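Local coordinates for protein COG0778: Nitroreductase (Streptococcus pneumoniae, PDB 2B67) that binds flavin mononucleotide and probably works as a nitroreductase-family oxidoreductase, passing electrons from a reduced nicotinamide to an acceptor substrate, at residues A[9-13]-A[143-148]; A[48-54]-A[76-82]; A[159-164]-A[176-180]. One frame throughout, in Å; residues are numbered along the deposited sequence.

Contact 1: A[9-13]-A[143-148]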
loop_
_atom_site.group_PDB
_atom_site.type_symbol
_atom_site.label_atom_id
_atom_site.label_comp_id
_atom_site.label_asym_id
_atom_site.label_seq_id
_atom_site.Cartn_x
_atom_site.Cartn_y
_atom_site.Cartn_z
ATOM N N LEU A 9 -0.588 -17.644 0.413
ATOM C CA LEU A 9 -0.976 -16.624 1.399
ATOM C C LEU A 9 -2.076 -15.723 0.843
ATOM O O LEU A 9 -3.083 -15.473 1.493
ATOM C CB LEU A 9 0.229 -15.752 1.769
ATOM C CG LEU A 9 0.527 -15.414 3.235
ATOM C CD1 LEU A 9 1.339 -14.133 3.384
ATOM C CD2 LEU A 9 -0.715 -15.374 4.097
ATOM N N ASN A 10 -1.861 -15.224 -0.366
ATOM C CA ASN A 10 -2.787 -14.296 -1.009
ATOM C C ASN A 10 -4.153 -14.890 -1.259
ATOM O O ASN A 10 -5.158 -14.225 -1.100
ATOM C CB ASN A 10 -2.199 -13.767 -2.312
ATOM C CG ASN A 10 -1.529 -12.414 -2.129
ATOM O OD1 ASN A 10 -2.173 -11.354 -2.189
ATOM N ND2 ASN A 10 -0.249 -12.446 -1.873
ATOM N N LYS A 11 -4.181 -16.167 -1.621
ATOM C CA LYS A 11 -5.446 -16.838 -1.904
ATOM C C LYS A 11 -6.253 -17.057 -0.630
ATOM O O LYS A 11 -7.466 -17.213 -0.684
ATOM C CB LYS A 11 -5.227 -18.144 -2.669
ATOM C CG LYS A 11 -5.107 -17.976 -4.185
ATOM C CD LYS A 11 -5.509 -19.286 -4.885
ATOM C CE LYS A 11 -4.532 -19.713 -5.979
ATOM N NZ LYS A 11 -4.168 -21.157 -5.794
ATOM N N LYS A 12 -5.598 -17.029 0.522
ATOM C CA LYS A 12 -6.386 -17.083 1.738
ATOM C C LYS A 12 -6.732 -15.765 2.426
ATOM O O LYS A 12 -7.440 -15.792 3.419
ATOM C CB LYS A 12 -5.867 -18.128 2.719
ATOM C CG LYS A 12 -4.464 -18.004 3.098
ATOM C CD LYS A 12 -3.949 -19.426 3.409
ATOM C CE LYS A 12 -2.998 -19.394 4.578
ATOM N NZ LYS A 12 -2.023 -20.484 4.409
ATOM N N ARG A 13 -6.253 -14.631 1.909
ATOM C CA ARG A 13 -6.688 -13.334 2.419
ATOM C C ARG A 13 -8.054 -13.017 1.796
ATOM O O ARG A 13 -8.203 -13.048 0.589
ATOM C CB ARG A 13 -5.674 -12.226 2.107
ATOM C CG ARG A 13 -6.012 -10.889 2.779
ATOM C CD ARG A 13 -5.824 -9.680 1.889
ATOM N NE ARG A 13 -6.232 -9.871 0.491
ATOM C CZ ARG A 13 -7.433 -9.609 -0.013
ATOM N NH1 ARG A 13 -8.416 -9.153 0.747
ATOM N NH2 ARG A 13 -7.654 -9.798 -1.310
ATOM N N VAL A 143 -2.301 -6.844 6.724
ATOM C CA VAL A 143 -3.346 -7.842 6.501
ATOM C C VAL A 143 -2.773 -9.215 6.117
ATOM O O VAL A 143 -3.338 -10.279 6.491
ATOM C CB VAL A 143 -4.482 -7.373 5.549
ATOM C CG1 VAL A 143 -5.197 -6.141 6.107
ATOM C CG2 VAL A 143 -3.998 -7.145 4.160
ATOM N N LEU A 144 -1.658 -9.193 5.377
ATOM C CA LEU A 144 -0.957 -10.432 5.023
ATOM C C LEU A 144 -0.347 -11.092 6.241
ATOM O O LEU A 144 -0.459 -12.324 6.408
ATOM C CB LEU A 144 0.120 -10.197 3.948
ATOM C CG LEU A 144 -0.445 -9.871 2.563
ATOM C CD1 LEU A 144 0.702 -9.303 1.682
ATOM C CD2 LEU A 144 -1.069 -11.106 1.956
ATOM N N ALA A 145 0.264 -10.278 7.107
ATOM C CA ALA A 145 0.818 -10.804 8.349
ATOM C C ALA A 145 -0.270 -11.441 9.240
ATOM O O ALA A 145 -0.055 -12.489 9.826
ATOM C CB ALA A 145 1.654 -9.726 9.114
ATOM N N LEU A 146 -1.438 -10.814 9.324
ATOM C CA LEU A 146 -2.591 -11.359 10.066
ATOM C C LEU A 146 -3.053 -12.683 9.467
ATOM O O LEU A 146 -3.280 -13.694 10.196
ATOM C CB LEU A 146 -3.754 -10.345 10.053
ATOM C CG LEU A 146 -3.534 -9.116 10.967
ATOM C CD1 LEU A 146 -4.592 -8.008 10.777
ATOM C CD2 LEU A 146 -3.418 -9.521 12.440
ATOM N N THR A 147 -3.184 -12.669 8.137
ATOM C CA THR A 147 -3.582 -13.830 7.355
ATOM C C THR A 147 -2.625 -14.971 7.614
ATOM O O THR A 147 -3.063 -16.087 7.860
ATOM C CB THR A 147 -3.613 -13.530 5.840
ATOM O OG1 THR A 147 -4.558 -12.483 5.566
ATOM C CG2 THR A 147 -3.994 -14.797 5.037
ATOM N N ASP A 148 -1.324 -14.694 7.533
ATOM C CA ASP A 148 -0.309 -15.698 7.872
ATOM C C ASP A 148 -0.462 -16.347 9.255
ATOM O O ASP A 148 -0.018 -17.464 9.466
ATOM C CB ASP A 148 1.100 -15.107 7.785
ATOM C CG ASP A 148 2.176 -16.189 7.728
ATOM O OD1 ASP A 148 3.047 -16.213 8.625
ATOM O OD2 ASP A 148 2.116 -17.023 6.797
HETATM O O HOH W 1 -0.160 -19.326 5.950
#
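The N-terminal helix 5-12 meets the C-terminal end of the long helix 124-148 beside the flavin phosphate site, with Leu9 and Arg13 on one side and Thr147 on the other. Leu9 sends its two methyls to different places. CD2 presses on the Thr147 methyl, with Leu9 CD2 and Thr147 CG2 only 3.5 Å apart, tighter than usual for two carbons, and it also lies 3.6 Å from Asp148 N. Leu9 CD1 instead reaches back to the preceding turn, 4.1 Å from Leu144 CD2. Thr147 is a good example of how a helix hides a hydroxyl against an apolar neighbour. With OG1 beside its own backbone N (chi1 -61°), it bonds back to the helix, Thr147 OG1 giving its proton to Val143 O over 2.7 Å. That carbonyl therefore accepts twice, from Thr147 N and from OG1, the two donors coming from opposite faces of its plane. The same rotation turns CG2 to Leu9, while Thr147 OG1 lies 3.5 Å from Arg13 CG. Beyond this point the arginine chain bends at chi2 and chi3, and Arg13 CD settles 3.9 Å from Val143 CG2. Its guanidinium is thereby delivered to the cofactor: NH1 makes a salt bridge to a phosphate oxygen of FMN, with Arg194 close by, and NH2 bonds to Leu38 O of the second subunit. Asn10 OD1 likewise accepts from Asn141 of the second subunit. At the outer margin a water accepts from Lys12 NZ at 2.7 Å and donates weakly to Asp148 OD2, linking opposite charges that do not touch. Two helices packed through aliphatic carbon while the arginine that follows the first helix reaches the phosphate fits the FMN site of dimeric nitroreductases, which is built at the subunit interface.

Contact 2: A[48-54]-A[76-82]. With ACY (acetic acid), chain F.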
loop_
_atom_site.group_PDB
_atom_site.type_symbol
_atom_site.label_atom_id
_atom_site.label_comp_id
_atom_site.label_asym_id
_atom_site.label_seq_id
_atom_site.Cartn_x
_atom_site.Cartn_y
_atom_site.Cartn_z
ATOM N N TRP A 48 3.828 6.208 10.212
ATOM C CA TRP A 48 2.613 5.469 10.576
ATOM C C TRP A 48 2.469 5.264 12.064
ATOM O O TRP A 48 3.466 5.226 12.823
ATOM C CB TRP A 48 2.547 4.092 9.869
ATOM C CG TRP A 48 3.824 3.299 9.781
ATOM C CD1 TRP A 48 4.557 2.758 10.829
ATOM C CD2 TRP A 48 4.488 2.887 8.582
ATOM N NE1 TRP A 48 5.652 2.068 10.338
ATOM C CE2 TRP A 48 5.636 2.137 8.965
ATOM C CE3 TRP A 48 4.239 3.091 7.221
ATOM C CZ2 TRP A 48 6.499 1.566 8.031
ATOM C CZ3 TRP A 48 5.108 2.540 6.297
ATOM C CH2 TRP A 48 6.225 1.793 6.700
ATOM N N LYS A 49 1.219 5.136 12.476
ATOM C CA LYS A 49 0.882 4.918 13.889
ATOM C C LYS A 49 -0.314 3.980 13.936
ATOM O O LYS A 49 -1.323 4.222 13.267
ATOM C CB LYS A 49 0.549 6.230 14.619
ATOM C CG LYS A 49 0.195 5.968 16.105
ATOM C CD LYS A 49 -0.586 7.107 16.793
ATOM C CE LYS A 49 0.366 8.245 17.149
ATOM N NZ LYS A 49 1.344 7.861 18.209
ATOM N N PHE A 50 -0.158 2.888 14.669
ATOM C CA PHE A 50 -1.184 1.834 14.781
ATOM C C PHE A 50 -1.926 1.954 16.110
ATOM O O PHE A 50 -1.340 1.807 17.213
ATOM C CB PHE A 50 -0.539 0.448 14.643
ATOM C CG PHE A 50 0.097 0.210 13.302
ATOM C CD1 PHE A 50 1.356 0.753 13.001
ATOM C CD2 PHE A 50 -0.580 -0.538 12.325
ATOM C CE1 PHE A 50 1.934 0.555 11.733
ATOM C CE2 PHE A 50 -0.011 -0.776 11.088
ATOM C CZ PHE A 50 1.238 -0.228 10.776
ATOM N N VAL A 51 -3.212 2.245 16.026
ATOM C CA VAL A 51 -4.006 2.355 17.234
ATOM C C VAL A 51 -4.850 1.082 17.379
ATOM O O VAL A 51 -5.815 0.884 16.635
ATOM C CB VAL A 51 -4.855 3.657 17.255
ATOM C CG1 VAL A 51 -5.628 3.735 18.556
ATOM C CG2 VAL A 51 -3.938 4.906 17.120
ATOM N N VAL A 52 -4.443 0.208 18.310
ATOM C CA VAL A 52 -5.137 -1.049 18.549
ATOM C C VAL A 52 -6.337 -0.854 19.487
ATOM O O VAL A 52 -6.186 -0.607 20.694
ATOM C CB VAL A 52 -4.163 -2.130 19.069
ATOM C CG1 VAL A 52 -4.872 -3.416 19.335
ATOM C CG2 VAL A 52 -3.027 -2.334 18.057
ATOM N N VAL A 53 -7.525 -0.969 18.930
ATOM C CA VAL A 53 -8.729 -0.648 19.683
ATOM C C VAL A 53 -9.369 -1.916 20.222
ATOM O O VAL A 53 -9.832 -2.771 19.445
ATOM C CB VAL A 53 -9.716 0.167 18.838
ATOM C CG1 VAL A 53 -10.967 0.550 19.648
ATOM C CG2 VAL A 53 -8.985 1.436 18.294
ATOM N N ARG A 54 -9.382 -2.012 21.554
ATOM C CA ARG A 54 -9.977 -3.133 22.275
ATOM C C ARG A 54 -11.014 -2.626 23.272
ATOM O O ARG A 54 -11.883 -3.374 23.684
ATOM C CB ARG A 54 -8.910 -3.946 23.043
ATOM C CG ARG A 54 -8.132 -4.879 22.170
ATOM C CD ARG A 54 -7.095 -5.724 22.981
ATOM N NE ARG A 54 -6.236 -6.488 22.060
ATOM C CZ ARG A 54 -6.528 -7.691 21.538
ATOM N NH1 ARG A 54 -5.658 -8.242 20.710
ATOM N NH2 ARG A 54 -7.665 -8.343 21.825
ATOM N N PRO A 76 -13.475 -8.282 17.222
ATOM C CA PRO A 76 -12.871 -8.230 18.566
ATOM C C PRO A 76 -11.854 -7.073 18.648
ATOM O O PRO A 76 -11.648 -6.485 19.714
ATOM C CB PRO A 76 -12.160 -9.583 18.680
ATOM C CG PRO A 76 -12.745 -10.445 17.663
ATOM C CD PRO A 76 -13.236 -9.584 16.549
ATOM N N VAL A 77 -11.233 -6.759 17.510
ATOM C CA VAL A 77 -10.196 -5.738 17.449
ATOM C C VAL A 77 -10.398 -4.929 16.182
ATOM O O VAL A 77 -10.747 -5.491 15.149
ATOM C CB VAL A 77 -8.762 -6.369 17.418
ATOM C CG1 VAL A 77 -7.667 -5.289 17.237
ATOM C CG2 VAL A 77 -8.514 -7.172 18.650
ATOM N N THR A 78 -10.145 -3.624 16.275
ATOM C CA THR A 78 -10.019 -2.747 15.118
ATOM C C THR A 78 -8.732 -1.948 15.281
ATOM O O THR A 78 -8.427 -1.435 16.351
ATOM C CB THR A 78 -11.202 -1.776 14.941
ATOM O OG1 THR A 78 -12.396 -2.522 14.694
ATOM C CG2 THR A 78 -10.947 -0.787 13.733
ATOM N N ILE A 79 -7.967 -1.883 14.206
ATOM C CA ILE A 79 -6.701 -1.184 14.219
ATOM C C ILE A 79 -6.971 0.027 13.398
ATOM O O ILE A 79 -7.287 -0.102 12.209
ATOM C CB ILE A 79 -5.564 -2.024 13.580
ATOM C CG1 ILE A 79 -5.267 -3.251 14.440
ATOM C CG2 ILE A 79 -4.310 -1.173 13.450
ATOM C CD1 ILE A 79 -4.521 -4.378 13.728
ATOM N N ALA A 80 -6.919 1.196 14.029
ATOM C CA ALA A 80 -6.966 2.439 13.292
ATOM C C ALA A 80 -5.564 2.814 12.833
ATOM O O ALA A 80 -4.698 3.056 13.656
ATOM C CB ALA A 80 -7.573 3.555 14.159
ATOM N N LEU A 81 -5.340 2.851 11.518
ATOM C CA LEU A 81 -4.037 3.212 10.961
ATOM C C LEU A 81 -4.024 4.710 10.723
ATOM O O LEU A 81 -4.844 5.230 9.950
ATOM C CB LEU A 81 -3.763 2.476 9.636
ATOM C CG LEU A 81 -2.519 2.853 8.821
ATOM C CD1 LEU A 81 -1.226 2.656 9.642
ATOM C CD2 LEU A 81 -2.441 1.978 7.588
ATOM N N PHE A 82 -3.095 5.394 11.393
ATOM C CA PHE A 82 -2.903 6.857 11.244
ATOM C C PHE A 82 -1.574 7.113 10.518
ATOM O O PHE A 82 -0.643 6.284 10.561
ATOM C CB PHE A 82 -2.810 7.563 12.623
ATOM C CG PHE A 82 -4.126 7.655 13.371
ATOM C CD1 PHE A 82 -4.673 6.530 13.983
ATOM C CD2 PHE A 82 -4.821 8.862 13.437
ATOM C CE1 PHE A 82 -5.874 6.616 14.659
ATOM C CE2 PHE A 82 -6.015 8.960 14.124
ATOM C CZ PHE A 82 -6.548 7.829 14.738
HETATM C C ACY F . 4.281 10.112 18.523
HETATM O O ACY F . 3.126 9.968 18.974
HETATM O OXT ACY F . 4.836 9.284 17.767
HETATM C CH3 ACY F . 5.031 11.353 18.910
HETATM O O HOH W 2 -12.951 -5.298 21.802
HETATM O O HOH W 3 -10.551 -7.663 21.957
#
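An antiparallel ladder at the margin of this chain's central sheet joins strand 48-53 to strand 77-82, with Lys49 opposite Phe82, Val51 opposite Ala80 and Val53 opposite Thr78 as hydrogen-bonded pairs. The six bonds are uneven: Phe82 N to Lys49 O spans 2.8 Å and is almost straight (172°), whereas Thr78 N to Val53 O stretches to 3.3 Å. On the face carrying Phe50, the Leu81 methyl CD1 sits over the Phe50 ring, 4.0 Å from its centroid, in a CH-pi contact. Ile79 CG2 takes the edge of that ring, 3.9 Å from Phe50 CD2. Helix 124-148 covers this hydrophobic face through Val138 and Leu142. The ladder illustrates how the alpha-beta sandwich of this family closes a dimer, for Phe50, Val51 and Val52 also pair in parallel with a strand of the second subunit, which carries the sheet across the interface. On the other face, with Val51 CG1 anti to the backbone N (chi1 -178°), Val51 CG2 lies beside that N and approaches the Phe82 ring obliquely, 3.6 Å from Phe82 CE1. Toward the end of strand 48-53, Val77 CG2 lies over one face of the Arg54 guanidinium, 3.5 Å from Arg54 CZ, while Arg54 NH2 bonds to Val24 O. The Lys49 chain, kinked near its end, leads away from strand 77-82, and Lys49 NZ donates to acetate O at 2.9 Å; the acetate probably comes from the crystallisation liquor.

Contact 3: A[159-164]-A[176-180]; sequences FDKSKV and PELLI
Lys161 NZ is gripped by two waters that also lie beside Glu177 OE1, one accepting from Lys161 NZ at 2.8 Å and the other more weakly. The two charges stay 4.4 Å apart from Lys161 NZ to Glu177 OE1, beyond a salt bridge, so the waters probably mediate between them. Glu177 OE2, in contrast, is paired with Arg175 and also bonded to Thr83. Before its ammonium group the Lys161 chain runs extended past Pro176, and Lys161 CE comes within 3.6 Å of Glu177 O. Pro176 fits against the first helical turn, its CG 3.3 Å from Lys161 O and 3.7 Å from Val164 CB. The Phe159 ring fills the other half of the contact. With CG held between the backbone N and the carbonyl carbon (chi1 64°), the ring lies flat over Leu179, whose CG stands 3.7 Å from the ring centroid and only 9° off its normal. The backbone of Glu177 and Leu178 and the CB of Pro176 line the ring edge. The helix itself starts from an N-cap: Asp160 OD1 accepts from Ser162 N and, at 2.8 Å, from Ser162 OG, both reaching it from the same face of the carboxylate. Glu177 and Leu178 together face Leu81, which makes the strand segment a classic beta bulge. A capped helix and its leading loop packed against a bulged strand illustrate the helix-on-sheet layering of an alpha-beta sandwich.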
loop_
_atom_site.group_PDB
_atom_site.type_symbol
_atom_site.label_atom_id
_atom_site.label_comp_id
_atom_site.label_asym_id
_atom_site.label_seq_id
_atom_site.Cartn_x
_atom_site.Cartn_y
_atom_site.Cartn_z
ATOM N N PHE A 159 -15.746 5.602 6.765
ATOM C CA PHE A 159 -15.920 6.063 8.124
ATOM C C PHE A 159 -15.637 7.555 8.150
ATOM O O PHE A 159 -15.054 8.109 7.196
ATOM C CB PHE A 159 -15.016 5.307 9.136
ATOM C CG PHE A 159 -13.548 5.516 8.916
ATOM C CD1 PHE A 159 -12.855 4.773 7.960
ATOM C CD2 PHE A 159 -12.844 6.450 9.667
ATOM C CE1 PHE A 159 -11.451 4.968 7.769
ATOM C CE2 PHE A 159 -11.471 6.633 9.480
ATOM C CZ PHE A 159 -10.782 5.894 8.531
ATOM N N ASP A 160 -16.078 8.194 9.233
ATOM C CA ASP A 160 -16.039 9.635 9.404
ATOM C C ASP A 160 -14.689 10.056 9.992
ATOM O O ASP A 160 -14.531 10.094 11.204
ATOM C CB ASP A 160 -17.163 10.061 10.368
ATOM C CG ASP A 160 -17.228 11.563 10.551
ATOM O OD1 ASP A 160 -16.399 12.251 9.907
ATOM O OD2 ASP A 160 -18.128 12.058 11.283
ATOM N N LYS A 161 -13.734 10.359 9.131
ATOM C CA LYS A 161 -12.372 10.643 9.548
ATOM C C LYS A 161 -12.252 11.813 10.512
ATOM O O LYS A 161 -11.344 11.829 11.347
ATOM C CB LYS A 161 -11.455 10.866 8.339
ATOM C CG LYS A 161 -11.093 9.577 7.614
ATOM C CD LYS A 161 -10.545 9.865 6.233
ATOM C CE LYS A 161 -10.057 8.602 5.501
ATOM N NZ LYS A 161 -9.106 9.015 4.427
ATOM N N SER A 162 -13.187 12.767 10.419
ATOM C CA SER A 162 -13.124 14.007 11.208
ATOM C C SER A 162 -13.360 13.790 12.709
ATOM O O SER A 162 -13.054 14.663 13.539
ATOM C CB SER A 162 -14.150 15.021 10.670
ATOM O OG SER A 162 -15.492 14.661 11.000
ATOM N N LYS A 163 -13.895 12.642 13.099
ATOM C CA LYS A 163 -14.138 12.460 14.548
ATOM C C LYS A 163 -13.214 11.441 15.197
ATOM O O LYS A 163 -13.266 11.241 16.429
ATOM C CB LYS A 163 -15.612 12.080 14.831
ATOM C CG LYS A 163 -16.620 13.188 14.505
ATOM C CD LYS A 163 -18.065 12.729 14.760
ATOM C CE LYS A 163 -19.058 13.893 14.532
ATOM N NZ LYS A 163 -20.481 13.382 14.530
ATOM N N VAL A 164 -12.400 10.780 14.376
ATOM C CA VAL A 164 -11.634 9.628 14.853
ATOM C C VAL A 164 -10.600 10.023 15.907
ATOM O O VAL A 164 -10.436 9.301 16.906
ATOM C CB VAL A 164 -10.930 8.794 13.710
ATOM C CG1 VAL A 164 -10.122 7.666 14.338
ATOM C CG2 VAL A 164 -11.951 8.147 12.763
ATOM N N PRO A 176 -6.353 9.907 10.468
ATOM C CA PRO A 176 -6.759 8.531 10.255
ATOM C C PRO A 176 -6.780 8.216 8.762
ATOM O O PRO A 176 -7.251 9.024 7.950
ATOM C CB PRO A 176 -8.159 8.457 10.900
ATOM C CG PRO A 176 -8.653 9.878 10.946
ATOM C CD PRO A 176 -7.444 10.767 10.982
ATOM N N GLU A 177 -6.213 7.083 8.393
ATOM C CA GLU A 177 -6.261 6.672 6.982
ATOM C C GLU A 177 -7.288 5.576 6.699
ATOM O O GLU A 177 -7.995 5.622 5.681
ATOM C CB GLU A 177 -4.872 6.205 6.519
ATOM C CG GLU A 177 -3.799 7.324 6.575
ATOM C CD GLU A 177 -3.874 8.317 5.419
ATOM O OE1 GLU A 177 -4.749 8.204 4.532
ATOM O OE2 GLU A 177 -3.054 9.239 5.406
ATOM N N LEU A 178 -7.354 4.595 7.602
ATOM C CA LEU A 178 -8.071 3.310 7.391
ATOM C C LEU A 178 -8.416 2.714 8.743
ATOM O O LEU A 178 -7.652 2.875 9.711
ATOM C CB LEU A 178 -7.117 2.271 6.725
ATOM C CG LEU A 178 -6.682 2.362 5.265
ATOM C CD1 LEU A 178 -5.692 1.236 4.906
ATOM C CD2 LEU A 178 -7.900 2.353 4.303
ATOM N N LEU A 179 -9.518 1.969 8.789
ATOM C CA LEU A 179 -9.814 1.091 9.917
ATOM C C LEU A 179 -9.646 -0.335 9.404
ATOM O O LEU A 179 -10.175 -0.681 8.355
ATOM C CB LEU A 179 -11.256 1.290 10.460
ATOM C CG LEU A 179 -11.683 2.710 10.874
ATOM C CD1 LEU A 179 -13.100 2.686 11.497
ATOM C CD2 LEU A 179 -10.660 3.375 11.855
ATOM N N ILE A 180 -8.916 -1.150 10.144
ATOM C CA ILE A 180 -8.699 -2.545 9.794
ATOM C C ILE A 180 -9.345 -3.350 10.887
ATOM O O ILE A 180 -8.811 -3.386 12.011
ATOM C CB ILE A 180 -7.196 -2.964 9.838
ATOM C CG1 ILE A 180 -6.257 -1.861 9.329
ATOM C CG2 ILE A 180 -7.014 -4.327 9.170
ATOM C CD1 ILE A 180 -5.982 -1.878 7.945
HETATM O O HOH W 4 -7.274 7.093 3.515
HETATM O O HOH W 5 -6.506 10.343 3.748
#

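Contacts 2 and 3 share one sheet, in which strands 77-84 and 174-183 are neighbours: Ile79 N lies 2.8 Å from Ile180 O, probably hydrogen-bonded, and Phe82 of contact 2 packs on Pro176 and Val164 of contact 3. Contact 1 lies farther out, about 18 and 23 Å from them centre to centre, yet touches contact 3 where Val143 meets Ile180. All three are largely buried but keep watered margins, at a lysine in contacts 1 and 3 and at Arg54 in contact 2. Their chemistry follows their place: backbone bonds carry the sheet ladder of contact 2, whereas side-chain packing joins helix to helix in contact 1 and helix to strand in contact 3.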